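PDB 2PT5: shikimate kinase from Aquifex aeolicus, which catalyses the ATP-dependent phosphorylation of the 3-hydroxyl group of shikimate, a late step on the pathway to chorismate and the aromatic amino acids. Local coordinates for residues A[33-38]-A[56-61]; A[27-32]-A[67-72]. One frame throughout, in Å; residues are numbered along the deposited sequence.

Contact 1 (A[33-38]-A[56-61])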
ATOM      1  N   GLU A  33       6.145  -7.759   2.483  1.00 33.34           N
ATOM      2  CA  GLU A  33       7.012  -8.392   3.480  1.00 35.72           C
ATOM      3  C   GLU A  33       6.571  -9.840   3.719  1.00 37.80           C
ATOM      4  O   GLU A  33       7.402 -10.722   3.927  1.00 40.48           O
ATOM      5  CB  GLU A  33       6.995  -7.588   4.791  1.00 36.30           C
ATOM      6  CG  GLU A  33       6.383  -8.304   5.979  1.00 51.71           C
ATOM      7  CD  GLU A  33       5.893  -7.348   7.061  1.00 54.40           C
ATOM      8  OE1 GLU A  33       6.642  -6.406   7.416  1.00 46.26           O
ATOM      9  OE2 GLU A  33       4.755  -7.552   7.556  1.00 54.75           O
ATOM     10  N   GLU A  34       5.265 -10.089   3.674  1.00 35.15           N
ATOM     11  CA  GLU A  34       4.758 -11.445   3.879  1.00 34.10           C
ATOM     12  C   GLU A  34       5.044 -12.304   2.649  1.00 36.77           C
ATOM     13  O   GLU A  34       5.377 -13.482   2.764  1.00 36.26           O
ATOM     14  CB  GLU A  34       3.252 -11.417   4.161  1.00 32.24           C
ATOM     15  CG  GLU A  34       2.909 -10.739   5.471  1.00 34.40           C
ATOM     16  CD  GLU A  34       3.738 -11.280   6.623  1.00 39.01           C
ATOM     17  OE1 GLU A  34       3.679 -12.497   6.883  1.00 38.12           O
ATOM     18  OE2 GLU A  34       4.459 -10.493   7.268  1.00 44.89           O
ATOM     19  N   VAL A  35       4.922 -11.706   1.470  1.00 36.53           N
ATOM     20  CA  VAL A  35       5.180 -12.430   0.235  1.00 42.12           C
ATOM     21  C   VAL A  35       6.621 -12.927   0.219  1.00 44.18           C
ATOM     22  O   VAL A  35       6.885 -14.084  -0.104  1.00 43.52           O
ATOM     23  CB  VAL A  35       4.942 -11.539  -0.996  1.00 42.30           C
ATOM     24  CG1 VAL A  35       5.484 -12.226  -2.252  1.00 44.89           C
ATOM     25  CG2 VAL A  35       3.447 -11.252  -1.141  1.00 38.84           C
ATOM     26  N   GLN A  36       7.546 -12.043   0.577  1.00 46.76           N
ATOM     27  CA  GLN A  36       8.957 -12.391   0.609  1.00 48.61           C
ATOM     28  C   GLN A  36       9.240 -13.474   1.645  1.00 48.87           C
ATOM     29  O   GLN A  36       9.871 -14.478   1.327  1.00 46.89           O
ATOM     30  CB  GLN A  36       9.797 -11.147   0.897  1.00 49.82           C
ATOM     31  CG  GLN A  36       9.803 -10.162  -0.259  1.00 60.49           C
ATOM     32  CD  GLN A  36      10.576  -8.889   0.040  1.00 61.55           C
ATOM     33  OE1 GLN A  36      10.152  -8.065   0.852  1.00 60.72           O
ATOM     34  NE2 GLN A  36      11.717  -8.725  -0.618  1.00 65.40           N
ATOM     35  N   LYS A  37       8.766 -13.275   2.874  1.00 45.29           N
ATOM     36  CA  LYS A  37       8.982 -14.256   3.931  1.00 46.45           C
ATOM     37  C   LYS A  37       8.427 -15.632   3.555  1.00 49.33           C
ATOM     38  O   LYS A  37       9.033 -16.659   3.872  1.00 49.65           O
ATOM     39  CB  LYS A  37       8.367 -13.766   5.242  1.00 47.12           C
ATOM     40  CG  LYS A  37       8.968 -12.449   5.731  1.00 49.79           C
ATOM     41  CD  LYS A  37       8.617 -12.140   7.190  1.00 50.94           C
ATOM     42  CE  LYS A  37       7.117 -12.059   7.428  1.00 51.72           C
ATOM     43  NZ  LYS A  37       6.808 -11.758   8.854  1.00 53.58           N
ATOM     44  N   ARG A  38       7.291 -15.658   2.864  1.00 51.05           N
ATOM     45  CA  ARG A  38       6.702 -16.928   2.444  1.00 53.01           C
ATOM     46  C   ARG A  38       7.547 -17.632   1.380  1.00 59.10           C
ATOM     47  O   ARG A  38       7.800 -18.832   1.478  1.00 61.15           O
ATOM     48  CB  ARG A  38       5.289 -16.726   1.896  1.00 47.19           C
ATOM     49  CG  ARG A  38       4.688 -18.008   1.338  1.00 49.62           C
ATOM     50  CD  ARG A  38       3.257 -17.828   0.874  1.00 47.65           C
ATOM     51  NE  ARG A  38       2.377 -17.406   1.959  1.00 48.80           N
ATOM     52  CZ  ARG A  38       1.059 -17.263   1.834  1.00 53.60           C
ATOM     53  NH1 ARG A  38       0.477 -17.515   0.667  1.00 50.76           N
ATOM     54  NH2 ARG A  38       0.324 -16.865   2.870  1.00 46.89           N
ATOM     55  N   ARG A  56       2.462 -11.268  -9.081  1.00 51.60           N
ATOM     56  CA  ARG A  56       1.239 -10.478  -9.057  1.00 54.53           C
ATOM     57  C   ARG A  56       0.077 -11.312  -8.536  1.00 57.57           C
ATOM     58  O   ARG A  56      -0.849 -10.784  -7.918  1.00 59.68           O
ATOM     59  CB  ARG A  56       0.904  -9.970 -10.459  1.00 60.03           C
ATOM     60  CG  ARG A  56       1.757  -8.804 -10.944  1.00 66.88           C
ATOM     61  CD  ARG A  56       1.391  -8.443 -12.382  1.00 75.78           C
ATOM     62  NE  ARG A  56       1.880  -7.125 -12.778  1.00 83.51           N
ATOM     63  CZ  ARG A  56       1.700  -6.593 -13.984  1.00 85.72           C
ATOM     64  NH1 ARG A  56       1.044  -7.269 -14.917  1.00 88.28           N
ATOM     65  NH2 ARG A  56       2.167  -5.382 -14.255  1.00 87.80           N
ATOM     66  N   LYS A  57       0.118 -12.615  -8.792  1.00 57.49           N
ATOM     67  CA  LYS A  57      -0.947 -13.495  -8.333  1.00 56.36           C
ATOM     68  C   LYS A  57      -0.671 -13.904  -6.893  1.00 52.60           C
ATOM     69  O   LYS A  57      -1.591 -14.102  -6.107  1.00 53.98           O
ATOM     70  CB  LYS A  57      -1.048 -14.732  -9.238  1.00 59.41           C
ATOM     71  CG  LYS A  57      -2.276 -15.602  -8.970  1.00 64.82           C
ATOM     72  CD  LYS A  57      -2.516 -16.620 -10.089  1.00 68.79           C
ATOM     73  CE  LYS A  57      -3.113 -15.978 -11.339  1.00 68.72           C
ATOM     74  NZ  LYS A  57      -4.514 -15.515 -11.132  1.00 70.83           N
ATOM     75  N   LEU A  58       0.607 -14.003  -6.549  1.00 51.26           N
ATOM     76  CA  LEU A  58       1.014 -14.383  -5.205  1.00 48.19           C
ATOM     77  C   LEU A  58       0.602 -13.327  -4.171  1.00 49.22           C
ATOM     78  O   LEU A  58       0.026 -13.654  -3.125  1.00 46.19           O
ATOM     79  CB  LEU A  58       2.533 -14.568  -5.154  1.00 54.54           C
ATOM     80  CG  LEU A  58       3.127 -15.560  -4.150  1.00 58.34           C
ATOM     81  CD1 LEU A  58       4.611 -15.271  -4.008  1.00 59.73           C
ATOM     82  CD2 LEU A  58       2.440 -15.450  -2.797  1.00 61.46           C
ATOM     83  N   GLU A  59       0.896 -12.060  -4.455  1.00 47.13           N
ATOM     84  CA  GLU A  59       0.566 -11.004  -3.511  1.00 47.97           C
ATOM     85  C   GLU A  59      -0.949 -10.887  -3.326  1.00 47.48           C
ATOM     86  O   GLU A  59      -1.426 -10.527  -2.248  1.00 39.98           O
ATOM     87  CB  GLU A  59       1.181  -9.664  -3.948  1.00 47.89           C
ATOM     88  CG  GLU A  59       0.608  -9.053  -5.213  1.00 54.91           C
ATOM     89  CD  GLU A  59       1.366  -7.802  -5.651  1.00 61.13           C
ATOM     90  OE1 GLU A  59       0.930  -7.161  -6.633  1.00 63.11           O
ATOM     91  OE2 GLU A  59       2.394  -7.462  -5.019  1.00 55.17           O
ATOM     92  N   PHE A  60      -1.714 -11.208  -4.365  1.00 47.23           N
ATOM     93  CA  PHE A  60      -3.158 -11.134  -4.217  1.00 47.43           C
ATOM     94  C   PHE A  60      -3.599 -12.290  -3.314  1.00 47.88           C
ATOM     95  O   PHE A  60      -4.472 -12.128  -2.460  1.00 46.17           O
ATOM     96  CB  PHE A  60      -3.856 -11.213  -5.574  1.00 47.90           C
ATOM     97  CG  PHE A  60      -5.301 -10.801  -5.532  1.00 45.66           C
ATOM     98  CD1 PHE A  60      -5.867 -10.302  -4.361  1.00 44.71           C
ATOM     99  CD2 PHE A  60      -6.099 -10.914  -6.662  1.00 50.05           C
ATOM    100  CE1 PHE A  60      -7.200  -9.927  -4.312  1.00 37.52           C
ATOM    101  CE2 PHE A  60      -7.438 -10.539  -6.623  1.00 48.05           C
ATOM    102  CZ  PHE A  60      -7.987 -10.045  -5.443  1.00 46.59           C
ATOM    103  N   GLU A  61      -2.978 -13.452  -3.494  1.00 48.58           N
ATOM    104  CA  GLU A  61      -3.291 -14.616  -2.670  1.00 50.05           C
ATOM    105  C   GLU A  61      -2.986 -14.281  -1.218  1.00 47.01           C
ATOM    106  O   GLU A  61      -3.787 -14.556  -0.317  1.00 43.85           O
ATOM    107  CB  GLU A  61      -2.440 -15.822  -3.082  1.00 59.77           C
ATOM    108  CG  GLU A  61      -2.481 -16.967  -2.066  1.00 74.07           C
ATOM    109  CD  GLU A  61      -1.459 -18.064  -2.341  1.00 81.90           C
ATOM    110  OE1 GLU A  61      -1.317 -18.964  -1.485  1.00 83.86           O
ATOM    111  OE2 GLU A  61      -0.803 -18.030  -3.406  1.00 86.81           O
TER
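The salt bridge between Arg38 NH1 and Glu61 OE1, 3.2 Å long, is the polar link between helices 31-39 and 52-66 in this stretch. The carboxylate oxygen comes to the edge of the guanidinium, near its plane, but the two flat groups are turned 61° apart, so they share one contact instead of lying side by side as a coplanar pair. Arg38 reaches across because CG stands anti to the backbone N (chi1 175°) and the chain stays extended until it bends at chi3. Glu61 is extended beyond CG. Long side chains of opposite charge suit this outer rim, where both residues are exposed; Asp65, one turn beyond Glu61, adds a long, weak ion pair with Arg38 NH2.

Beneath this rim the contact is apolar. Val35 spreads its two methyls over different neighbours: CG1 meets Leu58 CD1 at 3.6 Å, while CG2 lies against the backbone of the facing helix, 3.7 Å from Glu59 CA. A compact branched residue fits here, since Val35 and Glu59 have the nearest CA pair, 6.1 Å apart, although the short axes stay 9.6 Å from each other at closest approach. They cross at 108°, so the touching patch is small. The side chains of Leu58 and Val35 run antiparallel past one another, and Phe55, Val62 and Ile46 extend the apolar cluster around Val35.

Glu59 contributes its CB and backbone to this packing, while its extended chain carries the carboxylate close to that of Asp32, a predicted substrate-binding residue, like charge facing like. Both helices carry predicted substrate-binding residues, Asp32 and Arg56, consistent with the shikimate-binding region of the family. Aliphatic packing thus joins the helices inside, and the Arg38-Glu61 ion pair, probably weakened by solvent, joins them at the surface.

Contact 2 (A[27-32]-A[67-72]); sequences PFYDVD and SEKENV
The edge of the five-stranded parallel sheet of this P-loop kinase is formed here, where Pro27 and Tyr29 of the outermost strand region receive Lys69, Asn71 and Val72 from the loop leading into strand 72-75. The two strands are neighbours joined by a long helical connection, and backbone hydrogen bonds linking Pro27 and Tyr29 with Val73 begin their ladder. At its start Val72 CA lies 3.4 Å from Pro27 O in a CA-H...O contact, with 133° at the hydrogen.

Val72 is the buried member of the group. Its CG1 sits between the backbone N and the carbonyl carbon (chi1 69°), which turns the other methyl toward the edge strand, where Val72 CG2 packs 3.2 Å from Pro27 O and 3.6 Å from Tyr29 CD2. That methyl meets the tyrosine at the ring's edge, close to its plane, and the two side chains cross at about a right angle. Lys69 also crosses the tyrosine at about a right angle, its CE reaching Tyr29 CE2 obliquely, at 3.5 Å, before the chain bends at chi4 and carries NZ toward the hydroxyl end. An aromatic residue suits this half-covered place: its ring edge packs on Val72, its side chain also touches Leu66, and its hydroxyl end lies near the lysine NZ without a bond across the contact. With an alanine here the ring is gone, and Val72 CG2 and the Lys69 methylenes would probably be left without their apolar cover.

Proline fits the strand's entry: it needs no N-H partner, since its ladder bond uses its carbonyl, and CG packs loosely on Val72 CG2. Asn71 turns its amide away from this contact, OD1 accepting a hydrogen bond from Met1 N, while the backbone oxygen Asn71 O rests 3.5 Å from Pro27 CD.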
ATOM      1  N   PRO A  27      -3.272  -6.320  15.012  1.00 34.96           N
ATOM      2  CA  PRO A  27      -2.017  -6.606  14.305  1.00 35.79           C
ATOM      3  C   PRO A  27      -1.836  -5.903  12.958  1.00 37.74           C
ATOM      4  O   PRO A  27      -2.803  -5.578  12.259  1.00 36.81           O
ATOM      5  CB  PRO A  27      -2.041  -8.126  14.162  1.00 35.17           C
ATOM      6  CG  PRO A  27      -3.503  -8.427  14.038  1.00 39.14           C
ATOM      7  CD  PRO A  27      -4.142  -7.510  15.060  1.00 33.85           C
ATOM      8  N   PHE A  28      -0.579  -5.663  12.610  1.00 34.46           N
ATOM      9  CA  PHE A  28      -0.252  -5.033  11.347  1.00 32.50           C
ATOM     10  C   PHE A  28       0.489  -6.020  10.463  1.00 32.69           C
ATOM     11  O   PHE A  28       1.307  -6.816  10.936  1.00 32.81           O
ATOM     12  CB  PHE A  28       0.629  -3.803  11.556  1.00 32.12           C
ATOM     13  CG  PHE A  28       1.265  -3.308  10.290  1.00 32.62           C
ATOM     14  CD1 PHE A  28       0.493  -2.730   9.287  1.00 28.04           C
ATOM     15  CD2 PHE A  28       2.627  -3.489  10.071  1.00 31.18           C
ATOM     16  CE1 PHE A  28       1.071  -2.345   8.076  1.00 31.78           C
ATOM     17  CE2 PHE A  28       3.217  -3.105   8.862  1.00 34.41           C
ATOM     18  CZ  PHE A  28       2.441  -2.536   7.866  1.00 31.41           C
ATOM     19  N   TYR A  29       0.201  -5.965   9.175  1.00 31.45           N
ATOM     20  CA  TYR A  29       0.855  -6.838   8.212  1.00 34.59           C
ATOM     21  C   TYR A  29       1.061  -6.075   6.914  1.00 34.39           C
ATOM     22  O   TYR A  29       0.215  -5.274   6.505  1.00 30.76           O
ATOM     23  CB  TYR A  29       0.001  -8.081   7.941  1.00 36.05           C
ATOM     24  CG  TYR A  29       0.055  -9.107   9.038  1.00 35.72           C
ATOM     25  CD1 TYR A  29       1.162  -9.937   9.176  1.00 39.49           C
ATOM     26  CD2 TYR A  29      -0.977  -9.219   9.971  1.00 41.04           C
ATOM     27  CE1 TYR A  29       1.248 -10.851  10.217  1.00 45.64           C
ATOM     28  CE2 TYR A  29      -0.901 -10.135  11.023  1.00 44.08           C
ATOM     29  CZ  TYR A  29       0.218 -10.944  11.137  1.00 45.39           C
ATOM     30  OH  TYR A  29       0.331 -11.835  12.174  1.00 52.02           O
ATOM     31  N   ASP A  30       2.203  -6.326   6.286  1.00 35.14           N
ATOM     32  CA  ASP A  30       2.542  -5.711   5.017  1.00 35.25           C
ATOM     33  C   ASP A  30       2.629  -6.842   4.004  1.00 31.92           C
ATOM     34  O   ASP A  30       3.412  -7.772   4.180  1.00 35.93           O
ATOM     35  CB  ASP A  30       3.888  -5.004   5.096  1.00 36.83           C
ATOM     36  CG  ASP A  30       4.363  -4.534   3.736  1.00 36.84           C
ATOM     37  OD1 ASP A  30       3.736  -3.620   3.169  1.00 40.90           O
ATOM     38  OD2 ASP A  30       5.349  -5.099   3.227  1.00 37.59           O
ATOM     39  N   VAL A  31       1.831  -6.766   2.947  1.00 31.26           N
ATOM     40  CA  VAL A  31       1.813  -7.824   1.938  1.00 31.74           C
ATOM     41  C   VAL A  31       3.185  -8.182   1.373  1.00 34.90           C
ATOM     42  O   VAL A  31       3.593  -9.336   1.437  1.00 36.17           O
ATOM     43  CB  VAL A  31       0.886  -7.458   0.766  1.00 31.59           C
ATOM     44  CG1 VAL A  31       0.948  -8.551  -0.310  1.00 20.38           C
ATOM     45  CG2 VAL A  31      -0.544  -7.263   1.285  1.00 29.79           C
ATOM     46  N   ASP A  32       3.896  -7.201   0.821  1.00 34.51           N
ATOM     47  CA  ASP A  32       5.208  -7.478   0.249  1.00 36.13           C
ATOM     48  C   ASP A  32       6.137  -8.192   1.222  1.00 36.53           C
ATOM     49  O   ASP A  32       6.842  -9.131   0.833  1.00 38.34           O
ATOM     50  CB  ASP A  32       5.857  -6.185  -0.245  1.00 38.94           C
ATOM     51  CG  ASP A  32       5.315  -5.737  -1.604  1.00 44.36           C
ATOM     52  OD1 ASP A  32       5.691  -4.633  -2.055  1.00 46.88           O
ATOM     53  OD2 ASP A  32       4.526  -6.487  -2.225  1.00 44.16           O
ATOM     54  N   SER A  67      -6.535 -11.389   4.950  1.00 39.50           N
ATOM     55  CA  SER A  67      -7.886 -10.873   5.153  1.00 41.74           C
ATOM     56  C   SER A  67      -8.835 -11.851   5.843  1.00 42.90           C
ATOM     57  O   SER A  67     -10.016 -11.549   6.014  1.00 40.24           O
ATOM     58  CB  SER A  67      -8.489 -10.445   3.817  1.00 41.39           C
ATOM     59  OG  SER A  67      -7.717  -9.414   3.232  1.00 44.96           O
ATOM     60  N   GLU A  68      -8.337 -13.026   6.214  1.00 43.28           N
ATOM     61  CA  GLU A  68      -9.183 -13.978   6.922  1.00 48.42           C
ATOM     62  C   GLU A  68      -9.352 -13.427   8.333  1.00 47.38           C
ATOM     63  O   GLU A  68     -10.383 -13.638   8.976  1.00 47.25           O
ATOM     64  CB  GLU A  68      -8.548 -15.370   6.951  1.00 48.90           C
ATOM     65  CG  GLU A  68      -8.682 -16.111   5.624  1.00 57.51           C
ATOM     66  CD  GLU A  68     -10.136 -16.337   5.226  1.00 61.48           C
ATOM     67  OE1 GLU A  68     -10.796 -17.186   5.859  1.00 65.40           O
ATOM     68  OE2 GLU A  68     -10.622 -15.663   4.289  1.00 60.97           O
ATOM     69  N   LYS A  69      -8.342 -12.693   8.794  1.00 43.86           N
ATOM     70  CA  LYS A  69      -8.381 -12.075  10.116  1.00 44.12           C
ATOM     71  C   LYS A  69      -9.448 -10.989  10.062  1.00 43.93           C
ATOM     72  O   LYS A  69      -9.545 -10.266   9.074  1.00 41.21           O
ATOM     73  CB  LYS A  69      -7.031 -11.434  10.453  1.00 45.20           C
ATOM     74  CG  LYS A  69      -5.833 -12.372  10.352  1.00 43.07           C
ATOM     75  CD  LYS A  69      -4.525 -11.587  10.425  1.00 43.35           C
ATOM     76  CE  LYS A  69      -3.326 -12.433  10.006  1.00 41.50           C
ATOM     77  NZ  LYS A  69      -3.047 -13.520  10.988  1.00 45.92           N
ATOM     78  N   GLU A  70     -10.252 -10.872  11.112  1.00 45.23           N
ATOM     79  CA  GLU A  70     -11.292  -9.847  11.137  1.00 48.78           C
ATOM     80  C   GLU A  70     -10.766  -8.486  11.588  1.00 45.94           C
ATOM     81  O   GLU A  70     -11.286  -7.450  11.191  1.00 45.36           O
ATOM     82  CB  GLU A  70     -12.449 -10.278  12.040  1.00 54.30           C
ATOM     83  CG  GLU A  70     -13.401 -11.266  11.398  1.00 61.36           C
ATOM     84  CD  GLU A  70     -14.470 -11.738  12.356  1.00 66.01           C
ATOM     85  OE1 GLU A  70     -14.828 -10.965  13.271  1.00 69.83           O
ATOM     86  OE2 GLU A  70     -14.960 -12.875  12.185  1.00 69.52           O
ATOM     87  N   ASN A  71      -9.730  -8.491  12.417  1.00 43.70           N
ATOM     88  CA  ASN A  71      -9.154  -7.251  12.913  1.00 41.62           C
ATOM     89  C   ASN A  71      -7.689  -7.210  12.513  1.00 43.47           C
ATOM     90  O   ASN A  71      -6.875  -8.000  13.005  1.00 44.65           O
ATOM     91  CB  ASN A  71      -9.302  -7.195  14.427  1.00 44.48           C
ATOM     92  CG  ASN A  71     -10.740  -7.361  14.865  1.00 43.12           C
ATOM     93  OD1 ASN A  71     -11.566  -6.467  14.671  1.00 47.95           O
ATOM     94  ND2 ASN A  71     -11.056  -8.517  15.441  1.00 44.16           N
ATOM     95  N   VAL A  72      -7.349  -6.283  11.622  1.00 38.82           N
ATOM     96  CA  VAL A  72      -5.979  -6.193  11.140  1.00 35.59           C
ATOM     97  C   VAL A  72      -5.796  -4.976  10.238  1.00 33.26           C
ATOM     98  O   VAL A  72      -6.753  -4.496   9.616  1.00 35.38           O
ATOM     99  CB  VAL A  72      -5.629  -7.471  10.328  1.00 33.43           C
ATOM    100  CG1 VAL A  72      -6.428  -7.481   9.023  1.00 30.54           C
ATOM    101  CG2 VAL A  72      -4.128  -7.557  10.063  1.00 32.53           C
TER

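In the fold
From the N terminus, the chain passes the P-loop and helix 13-24 before reaching edge strand 28-30, which runs directly into helix 31-39. Helices 43-49 and 52-66 follow, and residues 67-72 lead back to the sheet as strand 72-75. Contact 2 closes this whole excursion at its base; contact 1, between 33-38 and 56-61, closes a smaller loop nested inside it. Their centres lie about 13 Å apart, with helix 31-39 common to both. They also meet directly: Val31 CG1 packs on Glu59 O, and the carboxylates of Glu59 and Asp32 come close. Together they tie helices that carry predicted substrate-binding residues to the edge of the sheet.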